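Local coordinates for protein acyl-CoA dehydrogenase (Slackia heliotrinireducens, PDB 4RM7) that belongs to the acyl-CoA dehydrogenase family, combining a helical N-terminal domain, a beta-rich middle domain and a helical C-terminal domain, at residues Q39-E44 with L88-D93; A30-W35 with Q207-F212; A72-I77 with G245-C250; K25-A30 with E78-I83. One frame throughout, in Å; residues are numbered along the deposited sequence. Where two conformers were deposited one is given.

Overall arrangement
From the N terminus, the chain opens contact 4 at 25-30, contact 2 at 30-35, contact 1 at 39-44 and contact 3 at 72-77. Helix 70-84 then closes contact 4 at 78-83, and contact 1 closes at 88-93; both loops stay inside the N-terminal helical region. The loop of contact 2 runs on to 207-212, in the beta-rich middle part, and that of contact 3 to 245-250, in the first long helix of the C-terminal part. Contact 1 nests within contact 2; every other pair crosses. Contacts 2 and 4 share Ala30 and touch around Trp35 and Phe27. Together the four contacts tie the N-terminal helices to each other and to both later domains.

Contact 1 (Q39-E44 with L88-D93); sequences QGLPDE and LPFQND
Leu41 carries this contact, its CD1 methyl meeting both Pro89 and the ring of Phe90. All of the packing across the two segments is apolar. CD1 lies 3.7 Å from Pro89 CD and 3.9 Å from Pro89 CG, touching one side of the pyrrolidine ring. The same methyl comes obliquely to the far end of the phenylalanine, with Leu41 CD1 3.8 Å from Phe90 CZ, and the two side chains run at about a right angle. With CB of Leu41 pointing at 88-93, CG anti to the carbonyl carbon (chi1 -57°) and CD1 anti to CA (chi2 177°), this methyl is carried outward to Pro89 and Phe90.

No hydrogen bond crosses between the segments; the polar bonds lie within one segment or go to residues outside both. Gln39, with positive phi, is the C-prime residue of a Schellman motif that ends helix 29-38, Gly40 N turning back to Trp35 O. Pro42 then occupies the N-cap position of helix 43-50. In the partner segment Asp93 N bonds to Pro89 O at 3.1 Å, an early turn of helix 90-103. Arg121 ties down the other segment, bonding Leu41 O and forming a salt bridge with Asp43 OD1.

The contact thus joins the link between helices 29-38 and 43-50 to the start of helix 90-103; Phe90 also stacks on Phe49 of helix 43-50 and packs against Leu80 of helix 70-84.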
loop_
_atom_site.group_PDB
_atom_site.type_symbol
_atom_site.label_atom_id
_atom_site.label_comp_id
_atom_site.label_asym_id
_atom_site.label_seq_id
_atom_site.Cartn_x
_atom_site.Cartn_y
_atom_site.Cartn_z
ATOM N N GLN A 39 -0.919 10.311 34.391
ATOM C CA GLN A 39 -0.648 8.921 34.033
ATOM C C GLN A 39 -1.424 7.976 34.936
ATOM O O GLN A 39 -0.852 7.089 35.568
ATOM C CB GLN A 39 0.848 8.621 34.113
ATOM C CG GLN A 39 1.689 9.559 33.271
ATOM C CD GLN A 39 3.170 9.354 33.477
ATOM O OE1 GLN A 39 3.607 8.276 33.876
ATOM N NE2 GLN A 39 3.956 10.392 33.208
ATOM N N GLY A 40 -2.732 8.185 35.005
ATOM C CA GLY A 40 -3.573 7.365 35.849
ATOM C C GLY A 40 -4.917 7.996 36.141
ATOM O O GLY A 40 -5.084 9.221 36.058
ATOM N N LEU A 41 -5.875 7.147 36.500
ATOM C CA LEU A 41 -7.239 7.583 36.753
ATOM C C LEU A 41 -7.507 7.713 38.253
ATOM O O LEU A 41 -6.921 6.980 39.064
ATOM C CB LEU A 41 -8.228 6.609 36.111
ATOM C CG LEU A 41 -8.116 6.343 34.613
ATOM C CD1 LEU A 41 -9.142 5.304 34.201
ATOM C CD2 LEU A 41 -8.319 7.619 33.822
ATOM N N PRO A 42 -8.398 8.646 38.629
ATOM C CA PRO A 42 -8.720 8.859 40.045
ATOM C C PRO A 42 -9.439 7.662 40.640
ATOM O O PRO A 42 -10.099 6.926 39.898
ATOM C CB PRO A 42 -9.649 10.087 40.032
ATOM C CG PRO A 42 -9.559 10.661 38.654
ATOM C CD PRO A 42 -9.178 9.530 37.744
ATOM N N ASP A 43 -9.327 7.492 41.954
ATOM C CA ASP A 43 -9.954 6.385 42.669
ATOM C C ASP A 43 -11.437 6.275 42.347
ATOM O O ASP A 43 -11.963 5.178 42.170
ATOM C CB ASP A 43 -9.786 6.538 44.189
ATOM C CG ASP A 43 -8.327 6.581 44.635
ATOM O OD1 ASP A 43 -7.433 6.137 43.887
ATOM O OD2 ASP A 43 -8.078 7.050 45.766
ATOM N N GLU A 44 -12.104 7.420 42.282
ATOM C CA GLU A 44 -13.542 7.461 42.064
ATOM C C GLU A 44 -13.931 6.855 40.713
ATOM O O GLU A 44 -14.914 6.124 40.602
ATOM C CB GLU A 44 -14.050 8.898 42.153
ATOM C CG GLU A 44 -15.539 9.005 41.935
ATOM C CD GLU A 44 -15.970 10.393 41.508
ATOM O OE1 GLU A 44 -15.094 11.279 41.397
ATOM O OE2 GLU A 44 -17.185 10.590 41.276
ATOM N N LEU A 88 -6.848 3.029 28.047
ATOM C CA LEU A 88 -7.296 2.989 29.434
ATOM C C LEU A 88 -6.745 1.749 30.150
ATOM O O LEU A 88 -6.398 0.764 29.505
ATOM C CB LEU A 88 -8.830 3.025 29.472
ATOM C CG LEU A 88 -9.458 4.243 28.791
ATOM C CD1 LEU A 88 -10.968 4.110 28.803
ATOM C CD2 LEU A 88 -9.024 5.557 29.448
ATOM N N PRO A 89 -6.653 1.792 31.491
ATOM C CA PRO A 89 -6.051 0.692 32.265
ATOM C C PRO A 89 -6.925 -0.553 32.359
ATOM O O PRO A 89 -6.442 -1.613 32.764
ATOM C CB PRO A 89 -5.874 1.287 33.674
ATOM C CG PRO A 89 -6.242 2.709 33.591
ATOM C CD PRO A 89 -7.102 2.888 32.363
ATOM N N PHE A 90 -8.198 -0.417 32.006
ATOM C CA PHE A 90 -9.179 -1.457 32.276
ATOM C C PHE A 90 -8.826 -2.787 31.657
ATOM O O PHE A 90 -8.870 -3.802 32.352
ATOM C CB PHE A 90 -10.563 -1.011 31.810
ATOM C CG PHE A 90 -11.021 0.237 32.473
ATOM C CD1 PHE A 90 -11.047 0.323 33.859
ATOM C CD2 PHE A 90 -11.357 1.356 31.728
ATOM C CE1 PHE A 90 -11.447 1.496 34.497
ATOM C CE2 PHE A 90 -11.758 2.530 32.353
ATOM C CZ PHE A 90 -11.796 2.602 33.743
ATOM N N GLN A 91 -8.469 -2.800 30.370
ATOM C CA GLN A 91 -8.171 -4.078 29.711
ATOM C C GLN A 91 -6.964 -4.761 30.373
ATOM O O GLN A 91 -6.954 -5.981 30.524
ATOM C CB GLN A 91 -7.957 -3.918 28.189
ATOM C CG GLN A 91 -6.912 -2.923 27.701
ATOM C CD GLN A 91 -7.478 -1.514 27.553
ATOM O OE1 GLN A 91 -8.415 -1.139 28.256
ATOM N NE2 GLN A 91 -6.898 -0.724 26.645
ATOM N N ASN A 92 -5.966 -3.989 30.804
ATOM C CA ASN A 92 -4.803 -4.582 31.463
ATOM C C ASN A 92 -5.175 -5.195 32.820
ATOM O O ASN A 92 -4.647 -6.239 33.187
ATOM C CB ASN A 92 -3.674 -3.559 31.622
ATOM C CG ASN A 92 -2.444 -4.144 32.311
ATOM O OD1 ASN A 92 -2.174 -3.854 33.477
ATOM N ND2 ASN A 92 -1.703 -4.979 31.599
ATOM N N ASP A 93 -6.093 -4.576 33.554
ATOM C CA ASP A 93 -6.606 -5.199 34.785
ATOM C C ASP A 93 -7.362 -6.501 34.515
ATOM O O ASP A 93 -7.169 -7.487 35.224
ATOM C CB ASP A 93 -7.530 -4.262 35.551
ATOM C CG ASP A 93 -6.838 -3.011 36.013
ATOM O OD1 ASP A 93 -5.597 -3.024 36.174
ATOM O OD2 ASP A 93 -7.549 -2.006 36.210
#

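Contact 2 (A30-W35 with Q207-F212)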
loop_
_atom_site.group_PDB
_atom_site.type_symbol
_atom_site.label_atom_id
_atom_site.label_comp_id
_atom_site.label_asym_id
_atom_site.label_seq_id
_atom_site.Cartn_x
_atom_site.Cartn_y
_atom_site.Cartn_z
ATOM N N ALA A 30 -11.530 17.500 29.166
ATOM C CA ALA A 30 -10.753 18.125 30.218
ATOM C C ALA A 30 -10.244 17.130 31.239
ATOM O O ALA A 30 -9.101 17.196 31.648
ATOM C CB ALA A 30 -11.570 19.200 30.897
ATOM N N SER A 31 -11.091 16.194 31.639
ATOM C CA SER A 31 -10.671 15.140 32.558
ATOM C C SER A 31 -9.590 14.263 31.942
ATOM O O SER A 31 -8.587 13.984 32.595
ATOM C CB SER A 31 -11.845 14.265 32.981
ATOM O OG SER A 31 -12.670 14.920 33.927
ATOM N N ILE A 32 -9.783 13.832 30.695
ATOM C CA ILE A 32 -8.817 12.926 30.069
ATOM C C ILE A 32 -7.469 13.594 29.905
ATOM O O ILE A 32 -6.434 12.994 30.178
ATOM C CB ILE A 32 -9.306 12.404 28.706
ATOM C CG1 ILE A 32 -10.139 11.153 28.920
ATOM C CG2 ILE A 32 -8.141 12.012 27.807
ATOM C CD1 ILE A 32 -11.300 11.140 28.038
ATOM N N SER A 33 -7.487 14.856 29.503
ATOM C CA SER A 33 -6.248 15.607 29.372
ATOM C C SER A 33 -5.451 15.613 30.671
ATOM O O SER A 33 -4.236 15.423 30.668
ATOM C CB SER A 33 -6.532 17.030 28.934
ATOM O OG SER A 33 -5.320 17.680 28.641
ATOM N N LYS A 34 -6.140 15.808 31.785
ATOM C CA LYS A 34 -5.463 15.832 33.069
ATOM C C LYS A 34 -4.971 14.448 33.434
ATOM O O LYS A 34 -3.887 14.302 33.983
ATOM C CB LYS A 34 -6.388 16.374 34.170
ATOM C CG LYS A 34 -5.895 16.106 35.602
ATOM C CD LYS A 34 -6.830 16.711 36.644
ATOM C CE LYS A 34 -6.432 16.289 38.045
ATOM N NZ LYS A 34 -5.072 16.808 38.417
ATOM N N TRP A 35 -5.769 13.427 33.134
ATOM C CA TRP A 35 -5.433 12.075 33.572
ATOM C C TRP A 35 -4.269 11.528 32.752
ATOM O O TRP A 35 -3.462 10.753 33.262
ATOM C CB TRP A 35 -6.662 11.159 33.491
ATOM C CG TRP A 35 -7.744 11.608 34.421
ATOM C CD1 TRP A 35 -7.585 12.380 35.533
ATOM C CD2 TRP A 35 -9.153 11.348 34.312
ATOM N NE1 TRP A 35 -8.798 12.604 36.129
ATOM C CE2 TRP A 35 -9.779 11.989 35.400
ATOM C CE3 TRP A 35 -9.943 10.639 33.403
ATOM C CZ2 TRP A 35 -11.156 11.943 35.605
ATOM C CZ3 TRP A 35 -11.314 10.585 33.613
ATOM C CH2 TRP A 35 -11.904 11.235 34.705
ATOM N N GLN A 207 0.251 6.148 24.939
ATOM C CA GLN A 207 -0.335 5.328 26.006
ATOM C C GLN A 207 0.154 5.748 27.376
ATOM O O GLN A 207 0.578 4.912 28.164
ATOM C CB GLN A 207 -0.034 3.846 25.777
ATOM C CG GLN A 207 -0.555 3.349 24.444
ATOM C CD GLN A 207 -0.137 1.940 24.148
ATOM O OE1 GLN A 207 0.478 1.273 24.989
ATOM N NE2 GLN A 207 -0.463 1.466 22.950
ATOM N N SER A 208 0.074 7.049 27.638
ATOM C CA SER A 208 0.568 7.679 28.861
ATOM C C SER A 208 0.008 7.079 30.154
ATOM O O SER A 208 0.701 7.024 31.166
ATOM C CB SER A 208 0.255 9.173 28.816
ATOM O OG SER A 208 0.972 9.808 27.761
HETATM N N MSE A 209 -1.208 6.570 30.103
HETATM C CA MSE A 209 -1.884 6.112 31.292
HETATM C C MSE A 209 -1.535 4.699 31.607
HETATM O O MSE A 209 -2.082 4.105 32.545
HETATM C CB MSE A 209 -3.374 6.235 31.092
HETATM C CG MSE A 209 -3.771 7.670 31.338
HETATM SE SE MSE A 209 -5.708 7.699 31.198
HETATM C CE MSE A 209 -5.924 9.123 29.882
ATOM N N LEU A 210 -0.636 4.125 30.838
ATOM C CA LEU A 210 -0.236 2.768 31.091
ATOM C C LEU A 210 1.282 2.779 31.191
ATOM O O LEU A 210 1.985 2.237 30.345
ATOM C CB LEU A 210 -0.709 1.896 29.935
ATOM C CG LEU A 210 -0.903 0.398 30.133
ATOM C CD1 LEU A 210 -1.904 0.107 31.234
ATOM C CD2 LEU A 210 -1.329 -0.257 28.831
ATOM N N PRO A 211 1.805 3.420 32.228
ATOM C CA PRO A 211 3.255 3.527 32.392
ATOM C C PRO A 211 3.895 2.196 32.673
ATOM O O PRO A 211 3.449 1.500 33.563
ATOM C CB PRO A 211 3.390 4.387 33.638
ATOM C CG PRO A 211 2.164 4.109 34.401
ATOM C CD PRO A 211 1.092 4.008 33.366
ATOM N N PHE A 212 4.946 1.873 31.933
ATOM C CA PHE A 212 5.673 0.621 32.031
ATOM C C PHE A 212 7.049 0.804 32.661
ATOM O O PHE A 212 7.536 1.901 32.740
ATOM C CB PHE A 212 5.910 0.069 30.634
ATOM C CG PHE A 212 4.683 -0.424 29.950
ATOM C CD1 PHE A 212 4.623 -0.461 28.572
ATOM C CD2 PHE A 212 3.594 -0.872 30.670
ATOM C CE1 PHE A 212 3.483 -0.917 27.928
ATOM C CE2 PHE A 212 2.459 -1.339 30.038
ATOM C CZ PHE A 212 2.403 -1.355 28.665
#
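Met209, modelled as selenomethionine, pushes its side chain against one flank of the helix at Ile32 and Trp35. Its CG stands anti to the carbonyl carbon, and the chain runs straight through chi2 (-176°) before bending at chi3 (-127°). The bend delivers the terminal methyl to the helix, where Met209 CE lies 4.2 Å from Ile32 CG2. The same methyl is also 4.2 Å from Trp35 CB, and 3.9 Å from Ile32 O. Nearer the root of the side chain, Met209 CG rests 3.6 Å from Trp35 O, so the residue packs on backbone as much as on side chains.

Ile32 presents its CG2 branch, which is anti to its backbone N, and meets Met209 at about a right angle. Trp35 offers only its CB and backbone: with chi1 at -64° the indole swings away from 207-212 and lies back over its own helix, one face covering Ser31 O near the rim. No hydrogen bond crosses the contact. On the loop side, a type I turn from Gln207 to Leu210, closed by Leu210 N to Gln207 O at 3.0 Å, holds Met209 at its third position.

Leu41 touches both Trp35 and Met209 and continues the apolar patch. Helix 29-38 thereby leans on the loop joining strands 197-202 and 212-221 of the middle-domain sheet, with Tyr346 of a second subunit packing on Gln207.

Contact 3 (A72-I77 with G245-C250)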
loop_
_atom_site.group_PDB
_atom_site.type_symbol
_atom_site.label_atom_id
_atom_site.label_comp_id
_atom_site.label_asym_id
_atom_site.label_seq_id
_atom_site.Cartn_x
_atom_site.Cartn_y
_atom_site.Cartn_z
ATOM N N ALA A 72 -18.637 -9.565 25.490
ATOM C CA ALA A 72 -19.081 -8.491 26.382
ATOM C C ALA A 72 -17.919 -7.597 26.805
ATOM O O ALA A 72 -18.022 -6.366 26.770
ATOM C CB ALA A 72 -19.775 -9.062 27.609
ATOM N N GLN A 73 -16.822 -8.227 27.212
ATOM C CA GLN A 73 -15.616 -7.507 27.578
ATOM C C GLN A 73 -15.123 -6.610 26.441
ATOM O O GLN A 73 -14.696 -5.478 26.665
ATOM C CB GLN A 73 -14.528 -8.493 27.981
ATOM C CG GLN A 73 -14.701 -9.067 29.371
ATOM C CD GLN A 73 -13.670 -10.150 29.663
ATOM O OE1 GLN A 73 -13.252 -10.887 28.755
ATOM N NE2 GLN A 73 -13.245 -10.247 30.926
ATOM N N VAL A 74 -15.195 -7.133 25.222
ATOM C CA VAL A 74 -14.810 -6.407 24.031
ATOM C C VAL A 74 -15.684 -5.178 23.790
ATOM O O VAL A 74 -15.184 -4.093 23.463
ATOM C CB VAL A 74 -14.861 -7.340 22.821
ATOM C CG1 VAL A 74 -14.990 -6.565 21.518
ATOM C CG2 VAL A 74 -13.635 -8.208 22.819
ATOM N N LEU A 75 -16.987 -5.331 23.970
ATOM C CA LEU A 75 -17.880 -4.189 23.832
ATOM C C LEU A 75 -17.546 -3.129 24.886
ATOM O O LEU A 75 -17.566 -1.932 24.587
ATOM C CB LEU A 75 -19.345 -4.618 23.941
ATOM C CG LEU A 75 -19.873 -5.562 22.858
ATOM C CD1 LEU A 75 -21.309 -5.985 23.181
ATOM C CD2 LEU A 75 -19.784 -4.927 21.458
ATOM N N VAL A 76 -17.211 -3.566 26.104
ATOM C CA VAL A 76 -16.887 -2.623 27.177
ATOM C C VAL A 76 -15.621 -1.863 26.801
ATOM O O VAL A 76 -15.617 -0.629 26.771
ATOM C CB VAL A 76 -16.721 -3.325 28.549
ATOM C CG1 VAL A 76 -16.046 -2.423 29.544
ATOM C CG2 VAL A 76 -18.063 -3.749 29.106
ATOM N N ILE A 77 -14.569 -2.590 26.442
ATOM C CA ILE A 77 -13.294 -1.957 26.092
ATOM C C ILE A 77 -13.358 -1.094 24.840
ATOM O O ILE A 77 -12.813 0.009 24.825
ATOM C CB ILE A 77 -12.209 -3.003 25.923
ATOM C CG1 ILE A 77 -11.979 -3.695 27.262
ATOM C CG2 ILE A 77 -10.904 -2.363 25.402
ATOM C CD1 ILE A 77 -11.412 -5.061 27.124
ATOM N N GLY A 245 -5.312 -11.266 25.781
ATOM C CA GLY A 245 -4.700 -9.948 25.803
ATOM C C GLY A 245 -4.663 -9.318 24.420
ATOM O O GLY A 245 -4.770 -8.106 24.280
ATOM N N ARG A 246 -4.519 -10.146 23.388
ATOM C CA ARG A 246 -4.534 -9.656 22.024
ATOM C C ARG A 246 -5.932 -9.192 21.626
ATOM O O ARG A 246 -6.075 -8.176 20.947
ATOM C CB ARG A 246 -4.045 -10.726 21.059
ATOM C CG ARG A 246 -2.619 -11.087 21.289
ATOM C CD ARG A 246 -2.065 -11.948 20.223
ATOM N NE ARG A 246 -0.740 -12.401 20.630
ATOM C CZ ARG A 246 -0.380 -13.671 20.719
ATOM N NH1 ARG A 246 -1.236 -14.631 20.404
ATOM N NH2 ARG A 246 0.841 -13.974 21.112
ATOM N N VAL A 247 -6.961 -9.915 22.058
ATOM C CA VAL A 247 -8.320 -9.494 21.743
ATOM C C VAL A 247 -8.613 -8.137 22.398
ATOM O O VAL A 247 -9.104 -7.214 21.745
ATOM C CB VAL A 247 -9.357 -10.538 22.172
ATOM C CG1 VAL A 247 -10.736 -10.100 21.719
ATOM C CG2 VAL A 247 -9.008 -11.911 21.557
ATOM N N PHE A 248 -8.266 -8.018 23.672
ATOM C CA PHE A 248 -8.394 -6.772 24.408
ATOM C C PHE A 248 -7.695 -5.619 23.718
ATOM O O PHE A 248 -8.266 -4.542 23.569
ATOM C CB PHE A 248 -7.832 -6.932 25.816
ATOM C CG PHE A 248 -8.650 -7.822 26.684
ATOM C CD1 PHE A 248 -9.929 -8.200 26.290
ATOM C CD2 PHE A 248 -8.147 -8.291 27.894
ATOM C CE1 PHE A 248 -10.687 -9.023 27.091
ATOM C CE2 PHE A 248 -8.904 -9.121 28.707
ATOM C CZ PHE A 248 -10.172 -9.496 28.307
ATOM N N THR A 249 -6.460 -5.850 23.299
ATOM C CA THR A 249 -5.670 -4.802 22.677
ATOM C C THR A 249 -6.275 -4.369 21.348
ATOM O O THR A 249 -6.313 -3.180 21.013
ATOM C CB THR A 249 -4.231 -5.265 22.478
ATOM O OG1 THR A 249 -3.596 -5.298 23.751
ATOM C CG2 THR A 249 -3.474 -4.311 21.599
ATOM N N CYS A 250 -6.795 -5.332 20.604
ATOM C CA CYS A 250 -7.410 -5.006 19.330
ATOM C C CYS A 250 -8.739 -4.266 19.523
ATOM O O CYS A 250 -9.034 -3.321 18.788
ATOM C CB CYS A 250 -7.574 -6.271 18.481
ATOM S SG CYS A 250 -5.936 -6.893 17.928
#
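Gln73 turns its amide oxygen to the rim of the Phe248 ring, while its NE2 is bonded to Val59 O. The oxygen sits at the ring edge, in the ring plane, with Gln73 OE1 3.4 Å from Phe248 CZ and 3.6 Å from Phe248 CE1. Amide and ring planes stand 81° apart, so the amide does not stack; its oxygen faces ring hydrogens, which probably makes the approach mildly favourable. The bond to Val59 helps to fix the rotation of the amide.

Apolar groups do the rest. Ile77 has CG1 anti to its carbonyl carbon (chi1 -64°), which sends CD1 obliquely against the same ring, 3.6 Å from Phe248 CD1. One turn before Ile77, Val74 CG2 meets CG1 of Val247, the neighbour of Phe248, at 3.6 Å, methyl against methyl, the two side chains nearly perpendicular. Phe248 thus lies against both Gln73 and Ile77, on the same side of helix 72-77.

The two helical segments run in roughly the same direction, their axes 9.5 Å apart at closest and 34° from parallel. Val302, from helix 282-311, adds to the packing on Val74. This is buried helix-to-helix packing of the acyl-CoA dehydrogenase fold, joining the N-terminal helical domain to the C-terminal helical bundle.

Contact 4 (K25-A30 with E78-I83)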
loop_
_atom_site.group_PDB
_atom_site.type_symbol
_atom_site.label_atom_id
_atom_site.label_comp_id
_atom_site.label_asym_id
_atom_site.label_seq_id
_atom_site.Cartn_x
_atom_site.Cartn_y
_atom_site.Cartn_z
ATOM N N LYS A 25 -19.992 10.310 31.374
ATOM C CA LYS A 25 -19.955 10.985 32.650
ATOM C C LYS A 25 -18.565 11.354 33.121
ATOM O O LYS A 25 -18.351 12.456 33.586
ATOM C CB LYS A 25 -20.621 10.092 33.687
ATOM C CG LYS A 25 -20.546 10.563 35.119
ATOM C CD LYS A 25 -21.601 9.838 35.930
ATOM C CE LYS A 25 -21.328 9.900 37.416
ATOM N NZ LYS A 25 -20.792 11.226 37.797
ATOM N N TYR A 26 -17.618 10.440 33.007
ATOM C CA TYR A 26 -16.283 10.708 33.513
ATOM C C TYR A 26 -15.269 11.160 32.484
ATOM O O TYR A 26 -14.434 11.989 32.767
ATOM C CB TYR A 26 -15.743 9.497 34.258
ATOM C CG TYR A 26 -16.474 9.213 35.537
ATOM C CD1 TYR A 26 -16.278 9.995 36.659
ATOM C CD2 TYR A 26 -17.361 8.169 35.625
ATOM C CE1 TYR A 26 -16.948 9.736 37.831
ATOM C CE2 TYR A 26 -18.037 7.909 36.789
ATOM C CZ TYR A 26 -17.826 8.694 37.887
ATOM O OH TYR A 26 -18.507 8.424 39.037
ATOM N N PHE A 27 -15.323 10.587 31.294
ATOM C CA PHE A 27 -14.287 10.833 30.316
ATOM C C PHE A 27 -14.538 12.044 29.451
ATOM O O PHE A 27 -14.779 11.938 28.266
ATOM C CB PHE A 27 -14.039 9.589 29.489
ATOM C CG PHE A 27 -13.627 8.413 30.308
ATOM C CD1 PHE A 27 -12.440 8.423 30.987
ATOM C CD2 PHE A 27 -14.435 7.312 30.411
ATOM C CE1 PHE A 27 -12.055 7.348 31.751
ATOM C CE2 PHE A 27 -14.060 6.235 31.173
ATOM C CZ PHE A 27 -12.868 6.252 31.846
ATOM N N THR A 28 -14.470 13.202 30.080
ATOM C CA THR A 28 -14.518 14.471 29.398
ATOM C C THR A 28 -13.163 14.803 28.830
ATOM O O THR A 28 -12.151 14.303 29.307
ATOM C CB THR A 28 -14.934 15.595 30.344
ATOM O OG1 THR A 28 -14.054 15.618 31.466
ATOM C CG2 THR A 28 -16.329 15.372 30.828
ATOM N N PRO A 29 -13.176 15.723 27.772
ATOM C CA PRO A 29 -11.835 16.031 27.264
ATOM C C PRO A 29 -10.970 16.626 28.349
ATOM O O PRO A 29 -9.803 16.289 28.438
ATOM C CB PRO A 29 -12.086 17.089 26.200
ATOM C CG PRO A 29 -13.431 16.794 25.699
ATOM C CD PRO A 29 -14.123 16.382 26.939
ATOM N N ALA A 30 -11.530 17.500 29.166
ATOM C CA ALA A 30 -10.753 18.125 30.218
ATOM C C ALA A 30 -10.244 17.130 31.239
ATOM O O ALA A 30 -9.101 17.196 31.648
ATOM C CB ALA A 30 -11.570 19.200 30.897
ATOM N N GLU A 78 -14.042 -1.566 23.800
ATOM C CA GLU A 78 -14.170 -0.761 22.582
ATOM C C GLU A 78 -14.916 0.552 22.873
ATOM O O GLU A 78 -14.520 1.610 22.400
ATOM C CB GLU A 78 -14.877 -1.544 21.469
ATOM C CG GLU A 78 -15.372 -0.682 20.317
ATOM C CD GLU A 78 -16.304 -1.417 19.335
ATOM O OE1 GLU A 78 -17.014 -2.352 19.753
ATOM O OE2 GLU A 78 -16.337 -1.049 18.134
ATOM N N GLU A 79 -15.971 0.491 23.680
ATOM C CA GLU A 79 -16.755 1.687 23.944
ATOM C C GLU A 79 -16.025 2.712 24.814
ATOM O O GLU A 79 -16.128 3.914 24.567
ATOM C CB GLU A 79 -18.095 1.323 24.592
ATOM C CG GLU A 79 -19.048 2.519 24.841
ATOM C CD GLU A 79 -19.435 3.339 23.576
ATOM O OE1 GLU A 79 -18.969 3.061 22.440
ATOM O OE2 GLU A 79 -20.231 4.285 23.729
ATOM N N LEU A 80 -15.282 2.252 25.819
ATOM C CA LEU A 80 -14.576 3.180 26.694
ATOM C C LEU A 80 -13.429 3.834 25.927
ATOM O O LEU A 80 -13.140 5.012 26.116
ATOM C CB LEU A 80 -14.056 2.463 27.947
ATOM C CG LEU A 80 -15.201 2.017 28.854
ATOM C CD1 LEU A 80 -14.681 1.300 30.049
ATOM C CD2 LEU A 80 -16.058 3.214 29.267
ATOM N N SER A 81 -12.791 3.067 25.050
ATOM C CA SER A 81 -11.701 3.579 24.225
ATOM C C SER A 81 -12.235 4.563 23.212
ATOM O O SER A 81 -11.537 5.503 22.828
ATOM C CB SER A 81 -10.970 2.449 23.497
ATOM O OG SER A 81 -10.522 1.465 24.408
ATOM N N ARG A 82 -13.478 4.341 22.781
ATOM C CA ARG A 82 -14.109 5.221 21.805
ATOM C C ARG A 82 -14.439 6.567 22.427
ATOM O O ARG A 82 -14.096 7.610 21.882
ATOM C CB ARG A 82 -15.384 4.600 21.241
ATOM C CG ARG A 82 -16.062 5.448 20.161
ATOM C CD ARG A 82 -17.459 4.912 19.840
ATOM N NE ARG A 82 -18.387 5.161 20.926
ATOM C CZ ARG A 82 -18.892 6.364 21.189
ATOM N NH1 ARG A 82 -18.550 7.408 20.437
ATOM N NH2 ARG A 82 -19.722 6.529 22.207
ATOM N N ILE A 83 -15.124 6.530 23.567
ATOM C CA ILE A 83 -15.502 7.743 24.273
ATOM C C ILE A 83 -14.270 8.509 24.739
ATOM O O ILE A 83 -14.219 9.722 24.613
ATOM C CB ILE A 83 -16.405 7.431 25.486
ATOM C CG1 ILE A 83 -17.751 6.871 25.032
ATOM C CG2 ILE A 83 -16.621 8.676 26.345
ATOM C CD1 ILE A 83 -18.472 6.143 26.135
HETATM O O HOH W 1 -13.502 12.653 25.850
#
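Leu80 and Ile83, one helical turn apart, are the two residues of 78-83 that meet Phe27. Earlier in the segment, Glu78 forms a salt bridge with Arg299 of helix 282-311. Glu79 is held side-on within the same helix, Arg82 NE reaching Glu79 OE1 at 2.7 Å and Arg82 NH2 reaching Glu79 OE2 at 2.8 Å. Both bonds are nearly straight and lie in the guanidinium plane; the nitrogens approach on the syn side of each oxygen, about 34° out of the carboxylate plane. Leu80 brings CD2 obliquely to the phenylalanine ring, 4.1 Å from Phe27 CE2. Arg82 has a second partner, as its NH1 bridges to Glu262 of helix 234-270. Ile83 sets its CG2 branch, anti to its backbone N, 4.2 Å from Phe27 CB.

A water donates to Phe27 O at 2.8 Å and to Ile83 O at 3.3 Å, bridging the carbonyls of the turn between helices 10-26 and 29-38 and of helix 70-84. Phe27 is the centre of an inverse gamma turn there. Cohesion between the two segments therefore rests on apolar contact and one water bridge, whereas the charged groups of 78-83 are paired along the helix or with neighbouring helices.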